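Local coordinates for protein DNA replication initiator (Cdc21/Cdc54) (Methanothermobacter thermautotrophicus, PDB 1LTL) that probably unwinds DNA at the replication fork as an ATP-driven MCM helicase, its zinc-binding N-terminal part, present here, assembling into a dodecamer, at residues A[131-136]-A[146-151]; A[121-126]-A[212-217]; A[111-116]-A[221-226]; A[12-17]-A[56-61]; A[40-45]-A[204-209]. All coordinates share one frame; numbering follows the deposited sequence.

Contact 1: residues A[131-136]-A[146-151]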
# COMPACT_ATOMS: atom_id res chain seq x y z
N VAL A 131 -21.42 29.75 -1.67
CA VAL A 131 -22.39 29.35 -0.65
C VAL A 131 -22.68 27.89 -0.83
O VAL A 131 -22.90 27.18 0.14
CB VAL A 131 -23.74 30.06 -0.78
CG1 VAL A 131 -23.71 31.39 -0.05
CG2 VAL A 131 -24.09 30.26 -2.23
N LYS A 132 -22.70 27.43 -2.07
CA LYS A 132 -22.96 26.03 -2.34
C LYS A 132 -21.83 25.53 -3.21
O LYS A 132 -21.80 25.81 -4.40
CB LYS A 132 -24.30 25.87 -3.06
CG LYS A 132 -24.78 24.42 -3.21
CD LYS A 132 -26.16 24.33 -3.88
CE LYS A 132 -27.26 25.07 -3.05
NZ LYS A 132 -28.58 25.26 -3.77
N ALA A 133 -20.89 24.83 -2.59
CA ALA A 133 -19.73 24.30 -3.31
C ALA A 133 -20.06 22.93 -3.87
O ALA A 133 -20.65 22.09 -3.20
CB ALA A 133 -18.55 24.20 -2.39
N VAL A 134 -19.68 22.71 -5.11
CA VAL A 134 -19.94 21.43 -5.72
C VAL A 134 -18.63 20.67 -5.85
O VAL A 134 -17.65 21.21 -6.37
CB VAL A 134 -20.58 21.60 -7.09
CG1 VAL A 134 -20.66 20.27 -7.79
CG2 VAL A 134 -21.96 22.19 -6.91
N PHE A 135 -18.58 19.44 -5.36
CA PHE A 135 -17.35 18.69 -5.46
C PHE A 135 -17.49 17.46 -6.34
O PHE A 135 -18.57 16.87 -6.47
CB PHE A 135 -16.87 18.22 -4.09
CG PHE A 135 -16.63 19.32 -3.10
CD1 PHE A 135 -17.66 19.86 -2.37
CD2 PHE A 135 -15.34 19.79 -2.87
CE1 PHE A 135 -17.43 20.84 -1.43
CE2 PHE A 135 -15.10 20.76 -1.93
CZ PHE A 135 -16.14 21.29 -1.21
N GLU A 136 -16.37 17.09 -6.94
CA GLU A 136 -16.31 15.89 -7.76
C GLU A 136 -15.55 14.89 -6.90
O GLU A 136 -14.43 15.14 -6.45
CB GLU A 136 -15.52 16.15 -9.03
CG GLU A 136 -15.33 14.92 -9.90
CD GLU A 136 -14.26 15.14 -10.97
OE1 GLU A 136 -13.04 15.13 -10.65
OE2 GLU A 136 -14.65 15.34 -12.15
N VAL A 146 -22.27 20.97 -1.33
CA VAL A 146 -22.17 21.14 0.11
C VAL A 146 -22.28 22.61 0.46
O VAL A 146 -21.50 23.43 -0.03
CB VAL A 146 -20.81 20.62 0.64
CG1 VAL A 146 -20.71 20.83 2.14
CG2 VAL A 146 -20.66 19.17 0.30
N THR A 147 -23.23 22.95 1.32
CA THR A 147 -23.42 24.33 1.72
C THR A 147 -22.29 24.82 2.60
O THR A 147 -21.90 24.16 3.56
CB THR A 147 -24.72 24.50 2.47
OG1 THR A 147 -25.80 24.09 1.63
CG2 THR A 147 -24.92 25.94 2.83
N GLN A 148 -21.75 25.98 2.25
CA GLN A 148 -20.65 26.57 2.98
C GLN A 148 -21.17 27.71 3.80
O GLN A 148 -22.09 28.39 3.40
CB GLN A 148 -19.60 27.09 2.02
CG GLN A 148 -19.17 26.08 1.01
CD GLN A 148 -18.54 24.90 1.66
OE1 GLN A 148 -17.60 25.05 2.44
NE2 GLN A 148 -19.04 23.71 1.36
N SER A 149 -20.56 27.94 4.96
CA SER A 149 -21.01 29.04 5.79
C SER A 149 -19.91 30.07 5.97
O SER A 149 -20.18 31.22 6.28
CB SER A 149 -21.46 28.51 7.14
OG SER A 149 -20.40 27.82 7.77
N THR A 150 -18.66 29.65 5.76
CA THR A 150 -17.51 30.53 5.89
C THR A 150 -16.91 30.73 4.51
O THR A 150 -17.48 30.30 3.51
CB THR A 150 -16.49 29.92 6.83
N ASN A 151 -15.78 31.42 4.43
CA ASN A 151 -15.14 31.62 3.15
C ASN A 151 -14.08 30.52 2.98
O ASN A 151 -13.26 30.57 2.07
CB ASN A 151 -14.48 33.00 3.05
CG ASN A 151 -13.78 33.22 1.70
OD1 ASN A 151 -14.41 33.18 0.64
ND2 ASN A 151 -12.47 33.45 1.75
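Ala133 and Val146 form an antiparallel hydrogen-bonded pair at the heart of this hairpin. Ala133 N donates a hydrogen bond to Val146 O, and Val146 N returns one to Ala133 O at 2.7 Å. A further bond, nearly straight at 174°, runs from Gln148 N to Val131 O. The tight side carries Ala133, Phe135, Val146 and Gln148. Phe135 offers its ring edge, with Phe135 CE1 4.0 Å from Val146 CB. The Gln148 chain bends at chi2 (-62°), which folds its amide back over Ala133 CB. Gln148 NE2 then donates to Val146 O at 2.8 Å, well above the carbonyl plane. Ala133 N reaches that same oxygen from the opposite face, so two donors grip it. Gln148 OE1 is taken by the backbone N of Thr154, which fixes the amide's rotation. The other side, with Lys132 and Thr147, is loose. Thr147 is solvent-exposed, and the Lys132 chain runs off from the hairpin partner. Val131 and Lys132 make a classic beta bulge opposite Glu175. Strand 167-169 covers the tight face through Phe167 and Leu169, and Pro156 packs on Phe135 and Val146. The side chain of Phe135 is about 10 Å from the zinc ion held by Cys137, Cys140, Cys159 and Cys162.

Contact 2: residues A[121-126]-A[212-217]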
# COMPACT_ATOMS: atom_id res chain seq x y z
N ARG A 121 -18.08 52.09 11.42
CA ARG A 121 -16.87 52.85 11.17
C ARG A 121 -16.36 52.64 9.76
O ARG A 121 -16.61 53.46 8.88
CB ARG A 121 -15.80 52.46 12.19
CG ARG A 121 -14.53 53.29 12.14
CD ARG A 121 -13.31 52.50 12.66
NE ARG A 121 -13.41 52.09 14.07
CZ ARG A 121 -13.24 52.89 15.13
NH1 ARG A 121 -12.96 54.18 14.95
NH2 ARG A 121 -13.35 52.40 16.36
N LYS A 122 -15.64 51.55 9.51
CA LYS A 122 -15.09 51.29 8.18
C LYS A 122 -15.85 50.23 7.40
O LYS A 122 -16.23 49.20 7.95
CB LYS A 122 -13.62 50.86 8.30
CG LYS A 122 -13.00 50.45 6.98
CD LYS A 122 -11.58 49.91 7.14
CE LYS A 122 -11.12 49.19 5.87
NZ LYS A 122 -9.94 48.27 6.09
N THR A 123 -16.06 50.49 6.12
CA THR A 123 -16.78 49.56 5.25
C THR A 123 -15.91 48.98 4.13
O THR A 123 -15.25 49.72 3.40
CB THR A 123 -18.01 50.23 4.65
OG1 THR A 123 -19.10 50.13 5.57
CG2 THR A 123 -18.40 49.59 3.33
N ASP A 124 -15.92 47.66 3.98
CA ASP A 124 -15.12 47.01 2.95
C ASP A 124 -15.86 46.74 1.64
O ASP A 124 -17.09 46.79 1.58
CB ASP A 124 -14.53 45.69 3.46
CG ASP A 124 -13.64 45.88 4.68
OD1 ASP A 124 -12.63 46.63 4.60
OD2 ASP A 124 -13.94 45.27 5.73
N GLU A 125 -15.09 46.44 0.61
CA GLU A 125 -15.60 46.14 -0.73
C GLU A 125 -16.48 44.90 -0.72
O GLU A 125 -16.25 43.98 0.06
CB GLU A 125 -14.41 45.93 -1.68
CG GLU A 125 -14.76 45.62 -3.14
CD GLU A 125 -15.16 46.86 -3.96
OE1 GLU A 125 -14.30 47.76 -4.15
OE2 GLU A 125 -16.34 46.92 -4.40
N ILE A 126 -17.48 44.89 -1.57
CA ILE A 126 -18.35 43.73 -1.65
C ILE A 126 -17.69 42.69 -2.55
O ILE A 126 -17.25 43.02 -3.65
CB ILE A 126 -19.72 44.11 -2.24
CG1 ILE A 126 -20.36 45.22 -1.41
CG2 ILE A 126 -20.59 42.88 -2.36
CD1 ILE A 126 -19.79 46.64 -1.72
N LEU A 212 -25.35 49.53 4.83
CA LEU A 212 -24.90 50.50 5.81
C LEU A 212 -23.70 51.28 5.33
O LEU A 212 -23.03 50.88 4.38
CB LEU A 212 -24.56 49.80 7.12
CG LEU A 212 -25.69 48.93 7.66
CD1 LEU A 212 -25.27 48.26 8.95
CD2 LEU A 212 -26.91 49.77 7.86
N THR A 213 -23.44 52.40 5.99
CA THR A 213 -22.29 53.25 5.65
C THR A 213 -21.74 53.98 6.86
O THR A 213 -22.44 54.20 7.84
CB THR A 213 -22.66 54.30 4.58
OG1 THR A 213 -24.08 54.52 4.57
CG2 THR A 213 -22.19 53.82 3.20
N PRO A 214 -20.45 54.35 6.82
CA PRO A 214 -19.85 55.05 7.95
C PRO A 214 -20.80 56.07 8.59
O PRO A 214 -21.62 56.69 7.91
CB PRO A 214 -18.63 55.71 7.32
CG PRO A 214 -18.17 54.63 6.38
CD PRO A 214 -19.47 54.15 5.74
N GLY A 215 -20.70 56.20 9.90
CA GLY A 215 -21.54 57.14 10.62
C GLY A 215 -22.87 56.58 11.08
O GLY A 215 -23.36 56.90 12.16
N ASP A 216 -23.47 55.72 10.26
CA ASP A 216 -24.76 55.15 10.61
C ASP A 216 -24.80 54.57 12.01
O ASP A 216 -23.99 53.72 12.37
CB ASP A 216 -25.13 54.08 9.59
CG ASP A 216 -25.28 54.63 8.18
OD1 ASP A 216 -24.58 55.62 7.86
OD2 ASP A 216 -26.08 54.08 7.40
N ILE A 217 -25.73 55.04 12.82
CA ILE A 217 -25.86 54.51 14.15
C ILE A 217 -26.82 53.36 14.01
O ILE A 217 -27.98 53.58 13.63
CB ILE A 217 -26.48 55.50 15.12
CG1 ILE A 217 -25.53 56.67 15.35
CG2 ILE A 217 -26.89 54.77 16.40
CD1 ILE A 217 -25.49 57.62 14.18
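Arg121 and Pro214 bring their backbones closest here, Arg121 CA to Pro214 CA 4.9 Å, where strand 113-137 meets a type II beta turn running from Thr213 to Asp216. No hydrogen bond joins the two segments, and the contact is small and lies at the surface. The Pro214 ring does most of the touching. Pro214 CG lies 3.2 Å from Arg121 O, and CB of the same ring is also near that oxygen. The carbonyl thus meets ring carbons and no donor from the turn. The next atom of the ring, Pro214 CD, faces Thr123 OG1 at 4.0 Å. The side chains of Thr123 and Pro214 cross at about a right angle. Thr123 CG2 stands opposite its own backbone N across chi1, and OG1 is the branch left to meet the ring. Leu212 O lies a little farther from Thr123 OG1, at 4.2 Å. The side chain of Arg121 turns away from the turn, and its NE bonds to Gln199 OE1. Within the turn, Gly215 has a positive phi of 89°, a backbone shape in which a CB would collide with the carbonyl O of Pro214, so glycine suits it. Lys122 NZ and Asp124 OD1 make a salt bridge on the segment 121-126 itself. Strand 175-185 flanks strand 113-137 here, with Gln180 and Leu182 against Thr123. The turn leads into strand 217-229, and Gly215 and Asp216 bond by their backbones to Val120.

Contact 3: residues A[111-116]-A[221-226]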
# COMPACT_ATOMS: atom_id res chain seq x y z
N GLY A 111 -22.16 31.43 19.02
CA GLY A 111 -23.21 30.57 18.51
C GLY A 111 -24.59 31.07 18.91
O GLY A 111 -25.59 30.48 18.53
N LYS A 112 -24.65 32.17 19.66
CA LYS A 112 -25.92 32.72 20.13
C LYS A 112 -26.43 33.88 19.30
O LYS A 112 -25.65 34.58 18.64
CB LYS A 112 -25.78 33.21 21.58
CG LYS A 112 -25.16 32.23 22.54
CD LYS A 112 -26.06 31.04 22.74
CE LYS A 112 -25.49 30.13 23.79
NZ LYS A 112 -26.32 28.91 23.87
N PHE A 113 -27.73 34.13 19.37
CA PHE A 113 -28.32 35.22 18.61
C PHE A 113 -28.21 36.50 19.43
O PHE A 113 -28.84 36.62 20.47
CB PHE A 113 -29.78 34.89 18.32
CG PHE A 113 -30.28 35.47 17.03
CD1 PHE A 113 -29.64 35.20 15.82
CD2 PHE A 113 -31.40 36.29 17.01
CE1 PHE A 113 -30.10 35.74 14.63
CE2 PHE A 113 -31.87 36.84 15.82
CZ PHE A 113 -31.23 36.56 14.63
N VAL A 114 -27.41 37.46 18.99
CA VAL A 114 -27.28 38.68 19.77
C VAL A 114 -27.73 39.91 19.02
O VAL A 114 -28.09 39.86 17.85
CB VAL A 114 -25.85 38.91 20.25
CG1 VAL A 114 -25.38 37.70 21.02
CG2 VAL A 114 -24.94 39.21 19.09
N ALA A 115 -27.70 41.04 19.71
CA ALA A 115 -28.10 42.30 19.12
C ALA A 115 -27.22 43.30 19.82
O ALA A 115 -27.29 43.43 21.03
CB ALA A 115 -29.56 42.56 19.41
N VAL A 116 -26.43 44.00 19.03
CA VAL A 116 -25.45 44.93 19.53
C VAL A 116 -25.59 46.27 18.89
O VAL A 116 -25.76 46.34 17.68
CB VAL A 116 -24.07 44.43 19.16
CG1 VAL A 116 -23.03 45.44 19.58
CG2 VAL A 116 -23.83 43.06 19.77
N THR A 221 -28.17 42.91 14.50
CA THR A 221 -28.65 41.69 15.14
C THR A 221 -28.09 40.51 14.33
O THR A 221 -28.23 40.46 13.11
CB THR A 221 -30.18 41.60 15.09
OG1 THR A 221 -30.75 42.68 15.83
CG2 THR A 221 -30.65 40.28 15.67
N GLY A 222 -27.47 39.55 15.01
CA GLY A 222 -26.94 38.42 14.29
C GLY A 222 -26.30 37.36 15.15
O GLY A 222 -26.30 37.46 16.38
N THR A 223 -25.75 36.34 14.52
CA THR A 223 -25.11 35.27 15.26
C THR A 223 -23.66 35.60 15.57
O THR A 223 -22.93 36.11 14.72
CB THR A 223 -25.15 33.98 14.48
OG1 THR A 223 -26.48 33.76 13.99
CG2 THR A 223 -24.75 32.83 15.35
N LEU A 224 -23.23 35.35 16.80
CA LEU A 224 -21.83 35.65 17.10
C LEU A 224 -21.01 34.44 16.70
O LEU A 224 -21.24 33.32 17.16
CB LEU A 224 -21.64 35.98 18.57
CG LEU A 224 -20.25 36.39 19.02
CD1 LEU A 224 -19.74 37.73 18.47
CD2 LEU A 224 -20.37 36.48 20.50
N ARG A 225 -20.06 34.66 15.81
CA ARG A 225 -19.25 33.57 15.34
C ARG A 225 -17.80 33.85 15.70
O ARG A 225 -17.40 34.98 16.04
CB ARG A 225 -19.40 33.43 13.81
CG ARG A 225 -20.83 33.32 13.23
CD ARG A 225 -21.44 31.92 13.36
NE ARG A 225 -22.56 31.66 12.43
CZ ARG A 225 -22.51 31.86 11.10
NH1 ARG A 225 -21.41 32.34 10.50
NH2 ARG A 225 -23.56 31.57 10.35
N THR A 226 -16.99 32.81 15.66
CA THR A 226 -15.60 33.04 15.94
C THR A 226 -14.76 32.36 14.87
O THR A 226 -15.18 31.39 14.23
CB THR A 226 -15.19 32.54 17.36
OG1 THR A 226 -13.95 33.17 17.73
CG2 THR A 226 -14.97 31.03 17.39
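Phe113 packs against Thr221, Gly222 and Thr223 of strand 217-229. Phe113 CE2 is 3.7 Å from Thr221 CG2. Elsewhere on the ring, Phe113 CD1 meets Thr223 OG1 at 3.9 Å, and that oxygen sits at the ring edge, in its plane. Between the threonines, Gly222 has no side chain, and Gly222 C comes within 4.0 Å of Phe113 CD1. Thr221 places CG2 opposite its backbone N (chi1 -62°), which turns this methyl to the ring. The methyl of Thr223 lies against the backbone at Gly111 and Lys112. Ala115 CB adds a contact to Thr221 OG1 on the same face. On the other face, Val114 CG2 rests 3.5 Å from Gly222 O. The backbone ladder sets these positions. Val114 and Gly222 exchange two bonds, and Val114 N reaches Gly222 O at 2.8 Å. Gly111 N to Leu224 O and Leu224 N to Lys112 O extend it, both in the carbonyl plane. Farther out, Pro66 and Ile70 of helix 66-77, with Ile96, pack on Phe113. An alanine in place of Phe113 is likely to open a gap beside Thr221 and Thr223 and deprive Pro66 and Ile70 of their aromatic partner. Lys112 NZ points off to a salt bridge with Glu64. The chemistry is that of a buried strand pair held by four backbone hydrogen bonds, with ring, methyls and threonine hydroxyls sharing the Phe113 face.

Contact 4: residues A[12-17]-A[56-61]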
# COMPACT_ATOMS: atom_id res chain seq x y z
N SER A 12 -36.80 18.51 14.04
CA SER A 12 -38.12 18.21 13.50
C SER A 12 -39.29 18.85 14.24
O SER A 12 -40.21 19.37 13.61
CB SER A 12 -38.33 16.70 13.46
OG SER A 12 -39.55 16.39 12.81
N LYS A 13 -39.25 18.78 15.56
CA LYS A 13 -40.30 19.35 16.39
C LYS A 13 -40.41 20.85 16.11
O LYS A 13 -41.49 21.44 16.18
CB LYS A 13 -39.99 19.13 17.87
CG LYS A 13 -39.46 17.73 18.20
CD LYS A 13 -40.47 16.88 18.96
CE LYS A 13 -40.86 17.50 20.31
NZ LYS A 13 -39.71 17.63 21.25
N THR A 14 -39.28 21.45 15.78
CA THR A 14 -39.22 22.87 15.51
C THR A 14 -39.81 23.22 14.15
O THR A 14 -40.58 24.17 14.02
CB THR A 14 -37.79 23.37 15.55
OG1 THR A 14 -37.18 22.95 16.78
CG2 THR A 14 -37.76 24.88 15.46
N LEU A 15 -39.43 22.46 13.12
CA LEU A 15 -39.94 22.72 11.78
C LEU A 15 -41.45 22.87 11.82
O LEU A 15 -42.01 23.79 11.22
CB LEU A 15 -39.57 21.58 10.85
CG LEU A 15 -40.06 21.74 9.41
CD1 LEU A 15 -39.43 22.96 8.74
CD2 LEU A 15 -39.71 20.48 8.65
N THR A 16 -42.09 21.95 12.52
CA THR A 16 -43.54 21.96 12.67
C THR A 16 -43.97 23.29 13.26
O THR A 16 -44.72 24.04 12.64
CB THR A 16 -44.00 20.84 13.60
OG1 THR A 16 -43.26 19.65 13.31
CG2 THR A 16 -45.49 20.58 13.42
N LYS A 17 -43.50 23.58 14.47
CA LYS A 17 -43.83 24.81 15.14
C LYS A 17 -43.77 25.98 14.17
O LYS A 17 -44.62 26.86 14.19
CB LYS A 17 -42.88 25.07 16.31
CG LYS A 17 -43.08 24.16 17.51
CD LYS A 17 -42.27 24.63 18.72
CE LYS A 17 -42.55 23.78 19.96
NZ LYS A 17 -41.84 24.27 21.17
N PRO A 56 -43.54 30.85 23.36
CA PRO A 56 -42.43 31.43 24.13
C PRO A 56 -41.18 30.55 24.10
O PRO A 56 -40.07 31.05 24.21
CB PRO A 56 -43.02 31.54 25.52
CG PRO A 56 -43.80 30.27 25.62
CD PRO A 56 -44.53 30.24 24.27
N ASP A 57 -41.37 29.24 23.98
CA ASP A 57 -40.25 28.29 23.95
C ASP A 57 -39.44 28.37 22.66
O ASP A 57 -38.22 28.22 22.68
CB ASP A 57 -40.74 26.85 24.15
CG ASP A 57 -41.06 26.52 25.60
OD1 ASP A 57 -41.30 25.33 25.90
OD2 ASP A 57 -41.06 27.45 26.45
N LEU A 58 -40.12 28.58 21.54
CA LEU A 58 -39.43 28.68 20.27
C LEU A 58 -38.68 30.00 20.25
O LEU A 58 -37.52 30.05 19.86
CB LEU A 58 -40.42 28.64 19.11
CG LEU A 58 -39.77 28.54 17.74
CD1 LEU A 58 -39.20 27.14 17.55
CD2 LEU A 58 -40.79 28.85 16.66
N ALA A 59 -39.34 31.07 20.69
CA ALA A 59 -38.70 32.38 20.70
C ALA A 59 -37.45 32.35 21.55
O ALA A 59 -36.67 33.30 21.54
CB ALA A 59 -39.65 33.43 21.22
N ASP A 60 -37.27 31.28 22.31
CA ASP A 60 -36.08 31.19 23.14
C ASP A 60 -34.99 30.44 22.40
O ASP A 60 -33.84 30.87 22.40
CB ASP A 60 -36.37 30.50 24.48
CG ASP A 60 -37.25 31.34 25.41
OD1 ASP A 60 -37.05 32.58 25.51
OD2 ASP A 60 -38.13 30.75 26.07
N LEU A 61 -35.35 29.33 21.77
CA LEU A 61 -34.38 28.55 21.01
C LEU A 61 -33.68 29.43 19.99
O LEU A 61 -32.49 29.26 19.70
CB LEU A 61 -35.06 27.40 20.28
CG LEU A 61 -35.04 26.02 20.90
CD1 LEU A 61 -35.55 25.05 19.86
CD2 LEU A 61 -33.62 25.62 21.35
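Thr14 and Leu58 make the main apolar contact between the two helices. Thr14 CG2 meets Leu58 CD1 at 3.4 Å, methyl against methyl, the two side chains crossing at a slant. Leu58 CG is anti to the backbone N (chi1 -172°), which sends CD1 out to the helix opposite. Leu58 CD1 also touches Lys17 CD at 4.1 Å. There the long lysine chain, extended beyond CG, slides past the leucine in the opposite direction. Leu61 CD1 adds a lighter contact to Thr14 OG1. The polar part is weaker. No hydrogen bond crosses between the segments. Lys17 NZ lies 4.1 Å from Asp57 CB and 4.9 Å from Asp57 OD1, so the opposite charges are near but not paired. Lys17 NZ has a long, weak ion pair with Asp55. The hydroxyl of Thr14 is bonded to the backbone O of Asp10, just before the helix, and Thr16 OG1 bonds likewise to Ser12 O. Ala72 and Val69 of helix 66-77 lie against Thr14 and Leu61. The arrangement is helix-helix packing within the helical part of the MCM N-terminal domain, with Leu58 meeting Thr14 and the aliphatic part of Lys17, and the charged ends of Lys17 and Asp57 beside them.

Contact 5: residues A[40-45]-A[204-209]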
# COMPACT_ATOMS: atom_id res chain seq x y z
N ASN A 40 -36.28 38.88 -6.43
CA ASN A 40 -36.21 40.32 -6.23
C ASN A 40 -36.42 40.69 -4.77
O ASN A 40 -36.65 41.85 -4.42
CB ASN A 40 -37.25 41.03 -7.09
CG ASN A 40 -37.16 40.62 -8.54
OD1 ASN A 40 -36.11 40.73 -9.17
ND2 ASN A 40 -38.28 40.14 -9.09
N VAL A 41 -36.34 39.68 -3.90
CA VAL A 41 -36.50 39.91 -2.49
C VAL A 41 -35.55 39.09 -1.62
O VAL A 41 -34.67 39.65 -0.97
CB VAL A 41 -37.95 39.68 -2.07
CG1 VAL A 41 -38.81 40.80 -2.60
CG2 VAL A 41 -38.42 38.35 -2.58
N ARG A 42 -35.72 37.78 -1.61
CA ARG A 42 -34.85 36.92 -0.81
C ARG A 42 -35.17 36.89 0.69
O ARG A 42 -35.10 35.84 1.33
CB ARG A 42 -33.39 37.35 -0.97
CG ARG A 42 -32.94 37.51 -2.40
CD ARG A 42 -31.59 38.15 -2.42
NE ARG A 42 -31.29 38.67 -3.73
CZ ARG A 42 -30.24 39.44 -4.02
NH1 ARG A 42 -29.38 39.79 -3.07
NH2 ARG A 42 -30.06 39.87 -5.27
N SER A 43 -35.52 38.05 1.26
CA SER A 43 -35.83 38.18 2.68
C SER A 43 -37.31 38.15 3.05
O SER A 43 -38.17 38.43 2.23
CB SER A 43 -35.23 39.47 3.22
OG SER A 43 -33.85 39.52 2.97
N ILE A 44 -37.59 37.83 4.31
CA ILE A 44 -38.94 37.77 4.84
C ILE A 44 -38.77 38.12 6.29
O ILE A 44 -38.35 37.28 7.08
CB ILE A 44 -39.51 36.35 4.75
CG1 ILE A 44 -39.73 35.99 3.28
CG2 ILE A 44 -40.78 36.24 5.59
CD1 ILE A 44 -40.27 34.58 3.08
N GLU A 45 -39.08 39.35 6.65
CA GLU A 45 -38.91 39.81 8.02
C GLU A 45 -39.96 39.35 9.04
O GLU A 45 -41.14 39.37 8.74
CB GLU A 45 -38.88 41.32 7.98
CG GLU A 45 -38.78 41.97 9.29
CD GLU A 45 -38.75 43.45 9.10
OE1 GLU A 45 -37.91 43.92 8.29
OE2 GLU A 45 -39.56 44.14 9.76
N LEU A 204 -21.90 41.13 6.44
CA LEU A 204 -23.20 41.27 5.83
C LEU A 204 -23.23 40.50 4.53
O LEU A 204 -22.33 40.62 3.71
CB LEU A 204 -23.48 42.75 5.56
CG LEU A 204 -23.62 43.70 6.74
CD1 LEU A 204 -23.90 45.09 6.18
CD2 LEU A 204 -24.73 43.26 7.67
N GLU A 205 -24.27 39.70 4.33
CA GLU A 205 -24.37 38.95 3.10
C GLU A 205 -25.72 39.06 2.41
O GLU A 205 -26.69 39.54 2.99
CB GLU A 205 -24.04 37.49 3.35
CG GLU A 205 -22.69 37.29 4.01
CD GLU A 205 -22.31 35.84 4.04
OE1 GLU A 205 -23.25 35.01 4.20
OE2 GLU A 205 -21.09 35.54 3.93
N ASP A 206 -25.77 38.58 1.17
CA ASP A 206 -26.97 38.63 0.34
C ASP A 206 -27.56 40.04 0.22
O ASP A 206 -26.83 40.98 -0.07
CB ASP A 206 -28.04 37.66 0.83
CG ASP A 206 -28.76 36.99 -0.33
OD1 ASP A 206 -28.51 37.40 -1.49
OD2 ASP A 206 -29.55 36.05 -0.09
N ASP A 207 -28.87 40.19 0.44
CA ASP A 207 -29.50 41.50 0.30
C ASP A 207 -29.12 42.54 1.31
O ASP A 207 -29.46 43.71 1.15
CB ASP A 207 -31.01 41.36 0.28
CG ASP A 207 -31.52 40.60 1.44
OD1 ASP A 207 -31.09 39.44 1.61
OD2 ASP A 207 -32.36 41.15 2.19
N LEU A 208 -28.42 42.13 2.37
CA LEU A 208 -27.98 43.07 3.38
C LEU A 208 -26.72 43.74 2.92
O LEU A 208 -26.20 44.63 3.59
CB LEU A 208 -27.68 42.36 4.67
CG LEU A 208 -28.82 42.34 5.68
CD1 LEU A 208 -30.09 41.77 5.08
CD2 LEU A 208 -28.32 41.51 6.86
N VAL A 209 -26.21 43.31 1.79
CA VAL A 209 -24.99 43.90 1.28
C VAL A 209 -25.24 45.34 0.90
O VAL A 209 -26.33 45.70 0.49
CB VAL A 209 -24.49 43.11 0.06
CG1 VAL A 209 -23.32 43.81 -0.58
CG2 VAL A 209 -24.09 41.72 0.51
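Arg42 reaches from its loop to Asp206 and Asp207. Arg42 CB lies 4.0 Å from Asp207 OD1 and slightly farther from Asp206 OD2. The arginine chain is extended from CG to NE and passes the Asp206 side chain at a slant. Arg42 CD comes within 3.3 Å of Asp206 OD1. Arg42 NE and CZ are farther from that oxygen. At the tip, Arg42 NH1 makes a salt bridge with Asp206 OD1 at 3.0 Å. The guanidinium and carboxylate planes are only 16° apart, so the two flat groups lie nearly parallel. A methionine in place of Arg42 would probably leave the Asp206 carboxylate without its charged mate across the contact. Beside it, Ser43 OG donates to Asp207 OD2; the modelled separation is very short and its exact length is doubtful. Asp207 OD1 has a salt bridge to Arg92, whose NE also bonds Ser43 OG, so Arg92 links both partners. The contact joins the start of strand 43-47 in the N-terminal domain to the 3-10 turn after strand 199-205 of the OB domain, with Asn90 of strand 90-94 against Ser43, Asp206 and Asp207.

Contact 4 comes first along the chain and lies within the helical N-terminal part. Contact 5 joins that part to the OB domain, and its segments alternate with those of contacts 2, 3 and 4. Contacts 1, 2 and 3 all use strand 113-137: contact 3 near its start, contact 2 in the middle and contact 1 near its end. Contact 1 is nested within the loop closed by contact 2, and contact 2 within that of contact 3. The centres of contacts 1 and 2 are 27 Å apart. Contacts 2 and 5 touch through Ile126 and Val209. One long strand, broken by a bulge, thus runs from the OB sheet to the zinc-binding end, while contact 5 ties on the helical part.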